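Local coordinates for protein acetyl-CoA acetyltransferase (Bacillus anthracis, PDB 3SS6) that probably catalyses the reversible thiolase condensation of two acetyl-CoA molecules into acetoacetyl-CoA with release of free coenzyme A, at residues Ile292-Ala297 against Ala322-Ala327. Numbering follows the deposited sequence.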
# COMPACT_ATOMS: atom_id res chain seq x y z
N ILE A 292 13.24 2.96 33.91
CA ILE A 292 13.48 3.36 35.30
C ILE A 292 12.51 4.44 35.80
O ILE A 292 12.49 4.78 36.99
CB ILE A 292 14.92 3.88 35.49
CG1 ILE A 292 15.35 3.76 36.96
CG2 ILE A 292 15.05 5.32 35.00
CD1 ILE A 292 15.33 2.33 37.48
N GLY A 293 11.70 4.97 34.89
CA GLY A 293 10.75 6.01 35.25
C GLY A 293 10.01 5.87 36.58
O GLY A 293 9.87 6.84 37.31
N PRO A 294 9.50 4.66 36.88
CA PRO A 294 8.74 4.55 38.13
C PRO A 294 9.53 4.94 39.38
O PRO A 294 8.90 5.36 40.35
CB PRO A 294 8.35 3.07 38.17
CG PRO A 294 8.28 2.68 36.69
CD PRO A 294 9.40 3.44 36.05
N ALA A 295 10.85 4.83 39.38
CA ALA A 295 11.61 5.15 40.60
C ALA A 295 11.43 6.62 41.02
O ALA A 295 10.94 6.91 42.11
CB ALA A 295 13.09 4.78 40.45
N PRO A 296 11.83 7.57 40.15
CA PRO A 296 11.61 8.97 40.53
C PRO A 296 10.12 9.34 40.65
O PRO A 296 9.80 10.21 41.46
CB PRO A 296 12.28 9.76 39.40
CG PRO A 296 12.34 8.82 38.25
CD PRO A 296 12.55 7.46 38.86
N ALA A 297 9.25 8.71 39.87
CA ALA A 297 7.82 9.01 39.96
C ALA A 297 7.28 8.60 41.32
O ALA A 297 6.55 9.36 41.97
CB ALA A 297 7.04 8.32 38.85
N ALA A 322 10.86 -7.93 32.08
CA ALA A 322 11.26 -8.35 33.42
C ALA A 322 12.48 -7.54 33.89
O ALA A 322 12.57 -7.16 35.06
CB ALA A 322 11.58 -9.84 33.42
N ALA A 323 13.40 -7.27 32.97
CA ALA A 323 14.62 -6.54 33.28
C ALA A 323 14.29 -5.14 33.75
O ALA A 323 14.94 -4.60 34.65
CB ALA A 323 15.53 -6.48 32.06
N GLN A 324 13.31 -4.53 33.10
CA GLN A 324 12.91 -3.17 33.45
C GLN A 324 12.30 -3.15 34.84
O GLN A 324 12.63 -2.29 35.67
CB GLN A 324 11.94 -2.63 32.40
CG GLN A 324 11.16 -1.42 32.84
CD GLN A 324 9.82 -1.77 33.46
OE1 GLN A 324 9.16 -2.74 33.07
NE2 GLN A 324 9.40 -0.96 34.43
N TYR A 325 11.42 -4.12 35.12
CA TYR A 325 10.86 -4.25 36.45
C TYR A 325 11.98 -4.42 37.49
O TYR A 325 11.99 -3.79 38.55
CB TYR A 325 9.86 -5.41 36.56
CG TYR A 325 9.62 -5.67 38.02
CD1 TYR A 325 8.81 -4.83 38.76
CD2 TYR A 325 10.30 -6.69 38.69
CE1 TYR A 325 8.63 -5.00 40.12
CE2 TYR A 325 10.13 -6.87 40.06
CZ TYR A 325 9.30 -6.02 40.76
OH TYR A 325 9.12 -6.18 42.11
N LEU A 326 12.93 -5.30 37.19
CA LEU A 326 14.02 -5.59 38.12
C LEU A 326 14.85 -4.35 38.45
O LEU A 326 15.28 -4.18 39.59
CB LEU A 326 14.90 -6.72 37.59
CG LEU A 326 14.25 -8.10 37.76
CD1 LEU A 326 14.83 -9.11 36.76
CD2 LEU A 326 14.44 -8.60 39.19
N ALA A 327 15.06 -3.48 37.46
CA ALA A 327 15.80 -2.24 37.71
C ALA A 327 15.06 -1.38 38.72
O ALA A 327 15.66 -0.82 39.63
CB ALA A 327 16.03 -1.47 36.41
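Ile292 holds CG1 anti to the backbone N across the CA-CB bond (chi1 -157°), and chi2 of 61° then turns the terminal CD1 towards Ala327, although CB itself does not point at that residue. This methyl group meets Ala327 in two ways. Ile292 CD1 lies 4.0 Å from Ala327 CB, an apolar touch, and 3.8 Å from Ala327 O, a van der Waals approach to the carbonyl. The backbones come closest at the same pair, Ile292 CA and Ala327 CA being 6.5 Å apart. Tyr170 of helix 159-170 packs on both side chains, and the contact is buried. In the C-terminal half of the thiolase fold, the turn leading into helix 294-305 is thus set against the beginning of helix 322-332, which follows strand 314-317 at one edge of the mixed central sheet. A looser touch lies beside the first: the Pro294 ring offers CG to the amide of Gln324, 4.4 Å from NE2. In Gln324, CG roughly anti to the backbone N, with a further bend at chi2 (-92°), brings the amide to the proline even though CB sets off in another direction. No hydrogen bond links the two segments, and the amide finds its partners just beyond them: OE1 accepts from the backbone N of Ala320, while NE2 makes a weak bond to Gly291 O, immediately before Ile292. Further along helix 322-332, Val328, one turn after Gln324, packs on Pro294, and Glu331, one turn after Ala327, packs on Ile292.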